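Local atomic coordinates of COG3291: FOG: PKD repeat (Clostridium thermocellum, PDB entry 1WMX), a protein that is the family 30 carbohydrate-binding module of a large, probably cellulose-degrading enzyme and probably helps hold it on polysaccharides such as cellulose. Residues B[57-61]-B[62-66]; B[119-123]-B[124-128]; B[148-152]-B[153-157]. All blocks are in the same frame, centred on the assembly; numbering follows the deposited sequence.

Contact 1: B[57-61]-B[62-66]; sequences TTVQS and GWWIS
Val59 and Ser61 each meet a tryptophan, Trp64 and Trp63 respectively, where a loop of this beta-sandwich domain turns out of strand 48-55 and enters strand 64-69. The apolar part belongs to Val59. Its CG2 methyl approaches the indole of Trp64 at the pyrrole edge, close to the ring plane, 3.5 Å from Trp64 CD1. With Val59 CG1 anti to the backbone N (chi1 180°), both methyls face the start of the strand: CG2 meets the indole, and CG1 lies 3.6 Å from Trp63 N. The two side chains cross at about a right angle. Trp64 is buried, and its other neighbours include Leu53 and Val55 of strand 48-55 and Phe160 of the adjacent strand 155-161. The polar part is a local turn. Trp63 N gives a nearly straight but weak hydrogen bond to Ser61 OG, 3.3 Å long, the i to i+2 link of an ST turn. Gly62, between them, takes a positive phi of 105°, a backbone shape readily open to glycine. Trp63, partly exposed, packs on Asn147 of the second subunit. Its indole edge also turns back to the loop: Ser61 O lies near the ring plane, 3.6 Å from Trp63 CD1.

Contact 2: B[119-123]-B[124-128]; sequences VTTVI and SNYVT
Val122 lays its CG2 methyl over the face of the Asn125 amide, 3.3 Å from Asn125 CG and equally near both OD1 and ND2. The overlap occurs where strand 118-122, an outermost strand of the five-stranded antiparallel sheet of the beta-sandwich, ends in a short 3-10 turn. With Val122 CG1 anti to the carbonyl carbon (chi1 -62°), CG2 falls between the backbone N and the carbonyl carbon, which also brings it 3.2 Å from Ser124 OG. One methyl thus touches two polar side chains of the turn.

Backbone bonds close the turn. Asn125 N donates to Val122 O at 3.1 Å, and Tyr126 N donates to Ile123 O at 2.9 Å; both are i to i+3 links, as in a 3-10 turn. Val127 N adds a weak, strongly bent bond to the same Ile123 O. Two amides therefore share this carbonyl as the chain leaves the turn. Ser124 N is engaged by Asp99 OD1.

Ile123 is buried and lies beside Val127, the two side chains pointing the same way, with Ile123 CG1 3.6 Å from Val127 CG1. Val127 also packs on Gln134 of strand 134-139, so the exit from the turn is joined to the next strand in the chain.

Tyr126 crosses Thr121 at about a right angle and rests on Ile138 and Pro139. The phenol is anchored at its hydroxyl, where Tyr126 OH is hydrogen-bonded to Asp142 OD1 in helix 140-143. The ring also meets the strand: Thr121 OG1 lies at its edge, near the ring plane, 3.8 Å from Tyr126 CE2.

Contact 3: B[148-152]-B[153-157]; sequences NGFDP and SSVTC
The carboxylate of Asp151 accepts three hydrogen bonds from the two serines that follow Pro152. Ser153 OG donates to Asp151 OD1 at 2.6 Å, on the syn side and moderately tilted from the carboxylate plane. Ser153 N reaches the same oxygen at 3.0 Å from the same face, which makes an Asx turn. Ser154 OG comes to Asp151 OD2 at 3.0 Å from steeply above the plane. The carboxylate can reach all three because CG is anti to the backbone N (chi1 179°). In the backbone, Ser154 N donates to Asp151 O at 2.8 Å and closes a type I beta turn with Pro152 and Ser153 at its corners. The turn leads into strand 155-161, where Thr156 and Cys157 form a classic beta bulge facing Arg105. On the inner side, Val155 CG2 touches Phe150 CZ at 3.8 Å, the side chains meeting at a slant; Phe104 of strand 101-106 adjoins both. Asp151 N is itself held by Asp106 OD1. Three donors spread over both carboxylate oxygens fix the rotation of the group and would be expected to favour its ionised form.

In the fold
From the N terminus, contact 1 closes the loop after strand 48-55 and opens strand 64-69, linking the two sheets of the sandwich. Contact 2 follows at the far end of edge strand 118-122, where the chain turns off toward strand 134-139 in the other sheet. Contact 3 closes the loop after helix 140-143 and starts strand 155-161, the middle strand of the five-stranded sheet and neighbour of 64-69. The three lie in series, with no nesting or crossing. Contacts 2 and 3 touch directly, Val119 CG1 lying 3.3 Å from Phe150 CG. Within one chain contacts 1 and 3 do not touch, their centres being about 25 Å apart; across the dimer, however, Asn148 packs on Trp63 of the second subunit.

Contact 1: B[57-61]-B[62-66]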
ATOM      1  N   THR B  57     -20.640  -9.731  -0.399  1.00 39.68           N
ATOM      2  CA  THR B  57     -21.592  -8.702  -0.799  1.00 40.91           C
ATOM      3  C   THR B  57     -20.889  -7.689  -1.678  1.00 42.52           C
ATOM      4  O   THR B  57     -19.655  -7.653  -1.702  1.00 43.51           O
ATOM      5  CB  THR B  57     -22.197  -7.991   0.422  1.00 39.44           C
ATOM      6  OG1 THR B  57     -21.148  -7.446   1.230  1.00 37.82           O
ATOM      7  CG2 THR B  57     -23.004  -8.962   1.249  1.00 39.13           C
ATOM      8  N   THR B  58     -21.644  -6.880  -2.417  1.00 44.34           N
ATOM      9  CA  THR B  58     -20.970  -5.894  -3.254  1.00 46.63           C
ATOM     10  C   THR B  58     -20.125  -4.998  -2.338  1.00 47.00           C
ATOM     11  O   THR B  58     -20.591  -4.492  -1.320  1.00 47.07           O
ATOM     12  CB  THR B  58     -21.953  -5.062  -4.127  1.00 45.66           C
ATOM     13  OG1 THR B  58     -21.507  -3.704  -4.183  1.00 48.10           O
ATOM     14  CG2 THR B  58     -23.358  -5.139  -3.597  1.00 48.90           C
ATOM     15  N   VAL B  59     -18.920  -4.820  -2.685  1.00 48.14           N
ATOM     16  CA  VAL B  59     -17.916  -4.077  -1.907  1.00 49.44           C
ATOM     17  C   VAL B  59     -18.079  -2.567  -2.069  1.00 51.08           C
ATOM     18  O   VAL B  59     -17.647  -1.978  -3.058  1.00 52.19           O
ATOM     19  CB  VAL B  59     -16.492  -4.393  -2.390  1.00 48.35           C
ATOM     20  CG1 VAL B  59     -15.419  -3.635  -1.602  1.00 48.86           C
ATOM     21  CG2 VAL B  59     -16.113  -5.868  -2.284  1.00 48.79           C
ATOM     22  N   GLN B  60     -18.696  -1.909  -1.114  1.00 52.84           N
ATOM     23  CA  GLN B  60     -18.832  -0.441  -1.210  1.00 53.55           C
ATOM     24  C   GLN B  60     -18.475   0.217   0.109  1.00 53.02           C
ATOM     25  O   GLN B  60     -18.613   1.437   0.260  1.00 53.71           O
ATOM     26  CB  GLN B  60     -20.250  -0.009  -1.600  1.00 55.65           C
ATOM     27  CG  GLN B  60     -21.355  -0.495  -0.672  1.00 56.93           C
ATOM     28  CD  GLN B  60     -22.740  -0.119  -1.210  1.00 57.97           C
ATOM     29  OE1 GLN B  60     -22.925   1.000  -1.693  1.00 59.21           O
ATOM     30  NE2 GLN B  60     -23.729  -0.988  -1.164  1.00 59.03           N
ATOM     31  N   SER B  61     -17.418  -0.420   0.686  1.00 51.50           N
ATOM     32  CA  SER B  61     -16.697   0.208   1.773  1.00 50.01           C
ATOM     33  C   SER B  61     -15.501   0.855   1.111  1.00 48.81           C
ATOM     34  O   SER B  61     -14.811   1.694   1.707  1.00 48.85           O
ATOM     35  CB  SER B  61     -16.280  -0.842   2.811  1.00 49.25           C
ATOM     36  OG  SER B  61     -15.177  -1.594   2.332  1.00 49.28           O
ATOM     37  N   GLY B  62     -15.337   0.405  -0.127  1.00 46.93           N
ATOM     38  CA  GLY B  62     -14.273   0.843  -1.025  1.00 46.67           C
ATOM     39  C   GLY B  62     -13.203  -0.238  -1.127  1.00 44.97           C
ATOM     40  O   GLY B  62     -12.259  -0.126  -1.921  1.00 45.42           O
ATOM     41  N   TRP B  63     -13.075  -1.214  -0.220  1.00 43.26           N
ATOM     42  CA  TRP B  63     -11.856  -2.020  -0.175  1.00 40.51           C
ATOM     43  C   TRP B  63     -11.916  -3.324   0.621  1.00 39.86           C
ATOM     44  O   TRP B  63     -12.807  -3.542   1.447  1.00 38.58           O
ATOM     45  CB  TRP B  63     -10.707  -1.184   0.403  1.00 39.48           C
ATOM     46  CG  TRP B  63     -10.887  -0.933   1.865  1.00 38.78           C
ATOM     47  CD1 TRP B  63     -11.720  -0.018   2.449  1.00 38.21           C
ATOM     48  CD2 TRP B  63     -10.299  -1.678   2.938  1.00 39.48           C
ATOM     49  NE1 TRP B  63     -11.689  -0.148   3.817  1.00 37.98           N
ATOM     50  CE2 TRP B  63     -10.825  -1.161   4.146  1.00 38.82           C
ATOM     51  CE3 TRP B  63      -9.382  -2.734   2.997  1.00 39.05           C
ATOM     52  CZ2 TRP B  63     -10.463  -1.665   5.403  1.00 38.09           C
ATOM     53  CZ3 TRP B  63      -9.022  -3.235   4.248  1.00 40.40           C
ATOM     54  CH2 TRP B  63      -9.563  -2.699   5.433  1.00 38.72           C
ATOM     55  N   TRP B  64     -10.937  -4.182   0.344  1.00 37.51           N
ATOM     56  CA  TRP B  64     -10.751  -5.451   1.035  1.00 35.62           C
ATOM     57  C   TRP B  64      -9.365  -5.925   0.648  1.00 35.18           C
ATOM     58  O   TRP B  64      -8.919  -5.719  -0.483  1.00 34.78           O
ATOM     59  CB  TRP B  64     -11.807  -6.498   0.659  1.00 34.37           C
ATOM     60  CG  TRP B  64     -11.845  -6.916  -0.774  1.00 33.22           C
ATOM     61  CD1 TRP B  64     -12.749  -6.517  -1.715  1.00 33.22           C
ATOM     62  CD2 TRP B  64     -10.965  -7.839  -1.429  1.00 32.77           C
ATOM     63  NE1 TRP B  64     -12.493  -7.136  -2.912  1.00 33.98           N
ATOM     64  CE2 TRP B  64     -11.402  -7.953  -2.768  1.00 33.08           C
ATOM     65  CE3 TRP B  64      -9.851  -8.581  -1.015  1.00 33.14           C
ATOM     66  CZ2 TRP B  64     -10.765  -8.780  -3.703  1.00 32.32           C
ATOM     67  CZ3 TRP B  64      -9.217  -9.405  -1.943  1.00 31.75           C
ATOM     68  CH2 TRP B  64      -9.678  -9.495  -3.273  1.00 33.83           C
ATOM     69  N   ILE B  65      -8.678  -6.548   1.593  1.00 32.46           N
ATOM     70  CA  ILE B  65      -7.331  -7.020   1.347  1.00 31.13           C
ATOM     71  C   ILE B  65      -7.075  -8.333   2.069  1.00 30.41           C
ATOM     72  O   ILE B  65      -7.694  -8.620   3.085  1.00 29.60           O
ATOM     73  CB  ILE B  65      -6.317  -5.983   1.842  1.00 29.82           C
ATOM     74  CG1 ILE B  65      -4.910  -6.373   1.412  1.00 28.94           C
ATOM     75  CG2 ILE B  65      -6.399  -5.868   3.363  1.00 28.83           C
ATOM     76  CD1 ILE B  65      -3.868  -5.331   1.767  1.00 32.08           C
ATOM     77  N   SER B  66      -6.176  -9.142   1.522  1.00 30.45           N
ATOM     78  CA  SER B  66      -5.806 -10.394   2.159  1.00 29.78           C
ATOM     79  C   SER B  66      -4.289 -10.500   2.163  1.00 28.04           C
ATOM     80  O   SER B  66      -3.669 -10.494   1.100  1.00 29.70           O
ATOM     81  CB  SER B  66      -6.392 -11.592   1.417  1.00 31.18           C
ATOM     82  OG  SER B  66      -5.997 -12.799   2.053  1.00 35.03           O
TER

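Contact 2: B[119-123]-B[124-128]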
ATOM      1  N   VAL B 119       4.063  -4.665  -4.726  1.00 36.16           N
ATOM      2  CA  VAL B 119       4.194  -4.808  -6.190  1.00 36.97           C
ATOM      3  C   VAL B 119       2.977  -5.612  -6.575  1.00 37.47           C
ATOM      4  O   VAL B 119       2.717  -6.670  -5.995  1.00 37.77           O
ATOM      5  CB  VAL B 119       5.490  -5.522  -6.598  1.00 37.04           C
ATOM      6  CG1 VAL B 119       6.721  -4.659  -6.319  1.00 36.86           C
ATOM      7  CG2 VAL B 119       5.670  -6.856  -5.867  1.00 37.43           C
ATOM      8  N   THR B 120       2.223  -5.123  -7.545  1.00 37.50           N
ATOM      9  CA  THR B 120       0.975  -5.808  -7.913  1.00 37.53           C
ATOM     10  C   THR B 120       0.689  -5.901  -9.412  1.00 38.64           C
ATOM     11  O   THR B 120       1.337  -5.274 -10.243  1.00 40.29           O
ATOM     12  CB  THR B 120      -0.189  -5.054  -7.302  1.00 37.06           C
ATOM     13  OG1 THR B 120      -0.240  -3.736  -7.847  1.00 39.26           O
ATOM     14  CG2 THR B 120      -0.058  -4.939  -5.789  1.00 36.16           C
ATOM     15  N   THR B 121      -0.311  -6.712  -9.692  1.00 39.35           N
ATOM     16  CA  THR B 121      -0.820  -6.958 -11.046  1.00 39.80           C
ATOM     17  C   THR B 121      -2.194  -7.591 -10.886  1.00 40.14           C
ATOM     18  O   THR B 121      -2.587  -7.978  -9.783  1.00 41.54           O
ATOM     19  CB  THR B 121       0.120  -7.897 -11.823  1.00 39.50           C
ATOM     20  OG1 THR B 121      -0.419  -8.152 -13.121  1.00 41.97           O
ATOM     21  CG2 THR B 121       0.317  -9.238 -11.123  1.00 39.92           C
ATOM     22  N   VAL B 122      -2.935  -7.689 -11.968  1.00 39.85           N
ATOM     23  CA  VAL B 122      -4.264  -8.313 -11.900  1.00 39.07           C
ATOM     24  C   VAL B 122      -4.110  -9.757 -12.337  1.00 40.21           C
ATOM     25  O   VAL B 122      -3.370 -10.068 -13.274  1.00 39.66           O
ATOM     26  CB  VAL B 122      -5.255  -7.579 -12.789  1.00 39.35           C
ATOM     27  CG1 VAL B 122      -5.433  -6.132 -12.329  1.00 40.29           C
ATOM     28  CG2 VAL B 122      -4.813  -7.562 -14.252  1.00 39.73           C
ATOM     29  N   ILE B 123      -4.804 -10.637 -11.657  1.00 40.87           N
ATOM     30  CA  ILE B 123      -4.693 -12.060 -11.951  1.00 42.14           C
ATOM     31  C   ILE B 123      -5.178 -12.397 -13.381  1.00 42.66           C
ATOM     32  O   ILE B 123      -4.711 -13.368 -13.994  1.00 42.84           O
ATOM     33  CB  ILE B 123      -5.484 -12.876 -10.942  1.00 41.44           C
ATOM     34  CG1 ILE B 123      -5.206 -14.371 -11.129  1.00 42.37           C
ATOM     35  CG2 ILE B 123      -6.987 -12.632 -11.062  1.00 42.25           C
ATOM     36  CD1 ILE B 123      -5.683 -15.232  -9.976  1.00 43.52           C
ATOM     37  N   SER B 124      -6.092 -11.592 -13.901  1.00 42.58           N
ATOM     38  CA  SER B 124      -6.646 -11.810 -15.250  1.00 43.09           C
ATOM     39  C   SER B 124      -5.540 -11.782 -16.323  1.00 43.39           C
ATOM     40  O   SER B 124      -5.698 -12.352 -17.406  1.00 44.20           O
ATOM     41  CB  SER B 124      -7.694 -10.740 -15.584  1.00 42.26           C
ATOM     42  OG  SER B 124      -7.166  -9.438 -15.401  1.00 43.60           O
ATOM     43  N   ASN B 125      -4.438 -11.124 -16.000  1.00 43.26           N
ATOM     44  CA  ASN B 125      -3.294 -11.007 -16.917  1.00 43.44           C
ATOM     45  C   ASN B 125      -2.535 -12.317 -17.050  1.00 43.36           C
ATOM     46  O   ASN B 125      -1.642 -12.449 -17.890  1.00 43.32           O
ATOM     47  CB  ASN B 125      -2.297  -9.963 -16.413  1.00 45.06           C
ATOM     48  CG  ASN B 125      -2.780  -8.556 -16.660  1.00 46.78           C
ATOM     49  OD1 ASN B 125      -2.128  -7.598 -16.233  1.00 47.62           O
ATOM     50  ND2 ASN B 125      -3.899  -8.392 -17.333  1.00 47.96           N
ATOM     51  N   TYR B 126      -2.882 -13.291 -16.231  1.00 43.18           N
ATOM     52  CA  TYR B 126      -2.168 -14.564 -16.280  1.00 42.97           C
ATOM     53  C   TYR B 126      -3.104 -15.769 -16.355  1.00 44.06           C
ATOM     54  O   TYR B 126      -2.656 -16.908 -16.515  1.00 45.53           O
ATOM     55  CB  TYR B 126      -1.275 -14.677 -15.049  1.00 41.75           C
ATOM     56  CG  TYR B 126      -0.157 -13.640 -15.085  1.00 41.62           C
ATOM     57  CD1 TYR B 126       0.980 -13.864 -15.866  1.00 39.88           C
ATOM     58  CD2 TYR B 126      -0.266 -12.461 -14.348  1.00 40.81           C
ATOM     59  CE1 TYR B 126       2.000 -12.912 -15.914  1.00 40.35           C
ATOM     60  CE2 TYR B 126       0.753 -11.506 -14.396  1.00 41.89           C
ATOM     61  CZ  TYR B 126       1.888 -11.732 -15.179  1.00 41.84           C
ATOM     62  OH  TYR B 126       2.887 -10.803 -15.230  1.00 41.58           O
ATOM     63  N   VAL B 127      -4.388 -15.516 -16.250  1.00 44.33           N
ATOM     64  CA  VAL B 127      -5.379 -16.588 -16.326  1.00 44.10           C
ATOM     65  C   VAL B 127      -6.771 -16.003 -16.504  1.00 45.14           C
ATOM     66  O   VAL B 127      -7.002 -14.823 -16.240  1.00 45.24           O
ATOM     67  CB  VAL B 127      -5.365 -17.423 -15.037  1.00 44.35           C
ATOM     68  CG1 VAL B 127      -5.846 -16.612 -13.830  1.00 43.87           C
ATOM     69  CG2 VAL B 127      -6.262 -18.660 -15.151  1.00 43.86           C
ATOM     70  N   THR B 128      -7.660 -16.847 -16.968  1.00 44.36           N
ATOM     71  CA  THR B 128      -9.071 -16.504 -17.136  1.00 44.33           C
ATOM     72  C   THR B 128      -9.810 -17.538 -16.314  1.00 44.12           C
ATOM     73  O   THR B 128     -10.119 -18.628 -16.798  1.00 44.44           O
ATOM     74  CB  THR B 128      -9.512 -16.566 -18.608  1.00 45.57           C
ATOM     75  OG1 THR B 128      -8.792 -15.608 -19.387  1.00 45.66           O
ATOM     76  CG2 THR B 128     -11.012 -16.273 -18.759  1.00 42.70           C
TER

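Contact 3: B[148-152]-B[153-157]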
ATOM      1  N   ASN B 148      11.094   1.560  -8.152  1.00 65.42           N
ATOM      2  CA  ASN B 148      10.179   2.369  -7.372  1.00 62.38           C
ATOM      3  C   ASN B 148      10.211   2.004  -5.867  1.00 59.13           C
ATOM      4  O   ASN B 148       9.264   2.302  -5.121  1.00 59.30           O
ATOM      5  CB  ASN B 148       8.778   2.234  -7.910  1.00 64.10           C
ATOM      6  CG  ASN B 148       8.687   2.833  -9.311  1.00 65.45           C
ATOM      7  OD1 ASN B 148       7.718   2.602 -10.021  1.00 65.81           O
ATOM      8  ND2 ASN B 148       9.668   3.605  -9.757  1.00 65.83           N
ATOM      9  N   GLY B 149      11.305   1.345  -5.420  1.00 55.07           N
ATOM     10  CA  GLY B 149      11.488   1.070  -3.960  1.00 51.28           C
ATOM     11  C   GLY B 149      11.351  -0.391  -3.456  1.00 47.77           C
ATOM     12  O   GLY B 149      11.994  -0.785  -2.480  1.00 45.78           O
ATOM     13  N   PHE B 150      10.534  -1.204  -4.073  1.00 44.87           N
ATOM     14  CA  PHE B 150      10.339  -2.597  -3.586  1.00 42.40           C
ATOM     15  C   PHE B 150      11.687  -3.318  -3.403  1.00 40.95           C
ATOM     16  O   PHE B 150      12.587  -3.227  -4.245  1.00 41.08           O
ATOM     17  CB  PHE B 150       9.489  -3.389  -4.564  1.00 41.20           C
ATOM     18  CG  PHE B 150       9.051  -4.743  -4.010  1.00 41.47           C
ATOM     19  CD1 PHE B 150       8.080  -4.813  -3.002  1.00 40.42           C
ATOM     20  CD2 PHE B 150       9.625  -5.911  -4.511  1.00 41.91           C
ATOM     21  CE1 PHE B 150       7.681  -6.059  -2.501  1.00 41.09           C
ATOM     22  CE2 PHE B 150       9.228  -7.156  -4.011  1.00 42.81           C
ATOM     23  CZ  PHE B 150       8.256  -7.231  -3.006  1.00 41.59           C
ATOM     24  N   ASP B 151      11.811  -4.061  -2.273  1.00 38.58           N
ATOM     25  CA  ASP B 151      13.026  -4.801  -1.952  1.00 36.90           C
ATOM     26  C   ASP B 151      12.753  -6.304  -1.847  1.00 36.85           C
ATOM     27  O   ASP B 151      12.358  -6.806  -0.790  1.00 37.82           O
ATOM     28  CB  ASP B 151      13.615  -4.280  -0.635  1.00 37.13           C
ATOM     29  CG  ASP B 151      14.873  -5.028  -0.217  1.00 40.66           C
ATOM     30  OD1 ASP B 151      15.346  -5.873  -1.005  1.00 40.52           O
ATOM     31  OD2 ASP B 151      15.390  -4.764   0.897  1.00 41.11           O
ATOM     32  N   PRO B 152      12.963  -7.046  -2.949  1.00 36.95           N
ATOM     33  CA  PRO B 152      12.726  -8.495  -2.951  1.00 34.89           C
ATOM     34  C   PRO B 152      13.489  -9.312  -1.906  1.00 34.11           C
ATOM     35  O   PRO B 152      13.190 -10.488  -1.693  1.00 35.66           O
ATOM     36  CB  PRO B 152      13.048  -8.903  -4.395  1.00 35.87           C
ATOM     37  CG  PRO B 152      13.978  -7.812  -4.867  1.00 36.39           C
ATOM     38  CD  PRO B 152      13.358  -6.580  -4.289  1.00 34.59           C
ATOM     39  N   SER B 153      14.462  -8.700  -1.245  1.00 32.29           N
ATOM     40  CA  SER B 153      15.203  -9.414  -0.214  1.00 32.36           C
ATOM     41  C   SER B 153      14.481  -9.282   1.133  1.00 31.64           C
ATOM     42  O   SER B 153      14.874  -9.914   2.113  1.00 31.78           O
ATOM     43  CB  SER B 153      16.621  -8.846  -0.077  1.00 31.56           C
ATOM     44  OG  SER B 153      16.590  -7.560   0.535  1.00 33.99           O
ATOM     45  N   SER B 154      13.434  -8.457   1.182  1.00 30.46           N
ATOM     46  CA  SER B 154      12.686  -8.232   2.429  1.00 31.01           C
ATOM     47  C   SER B 154      11.174  -8.431   2.317  1.00 31.07           C
ATOM     48  O   SER B 154      10.404  -7.647   2.870  1.00 30.54           O
ATOM     49  CB  SER B 154      12.939  -6.817   2.942  1.00 30.62           C
ATOM     50  OG  SER B 154      14.320  -6.535   3.029  1.00 29.78           O
ATOM     51  N   VAL B 155      10.758  -9.485   1.626  1.00 30.09           N
ATOM     52  CA  VAL B 155       9.344  -9.773   1.414  1.00 30.94           C
ATOM     53  C   VAL B 155       8.652 -10.411   2.617  1.00 31.79           C
ATOM     54  O   VAL B 155       9.172 -11.366   3.215  1.00 32.17           O
ATOM     55  CB  VAL B 155       9.159 -10.706   0.195  1.00 31.94           C
ATOM     56  CG1 VAL B 155       7.678 -10.986  -0.034  1.00 31.55           C
ATOM     57  CG2 VAL B 155       9.804 -10.082  -1.038  1.00 30.67           C
ATOM     58  N   THR B 156       7.470  -9.895   2.958  1.00 30.46           N
ATOM     59  CA  THR B 156       6.723 -10.450   4.089  1.00 28.95           C
ATOM     60  C   THR B 156       5.469 -11.204   3.698  1.00 27.67           C
ATOM     61  O   THR B 156       5.192 -12.255   4.255  1.00 28.54           O
ATOM     62  CB  THR B 156       6.265  -9.362   5.106  1.00 28.61           C
ATOM     63  OG1 THR B 156       5.420  -8.411   4.442  1.00 27.37           O
ATOM     64  CG2 THR B 156       7.460  -8.671   5.734  1.00 30.06           C
ATOM     65  N   CYS B 157       4.754 -10.649   2.657  1.00 26.53           N
ATOM     66  CA  CYS B 157       3.487 -11.304   2.367  1.00 28.34           C
ATOM     67  C   CYS B 157       3.135 -11.259   0.908  1.00 28.79           C
ATOM     68  O   CYS B 157       3.690 -10.509   0.117  1.00 26.50           O
ATOM     69  CB  CYS B 157       2.280 -10.610   3.055  1.00 28.41           C
ATOM     70  SG  CYS B 157       2.531 -10.183   4.841  1.00 29.09           S
TER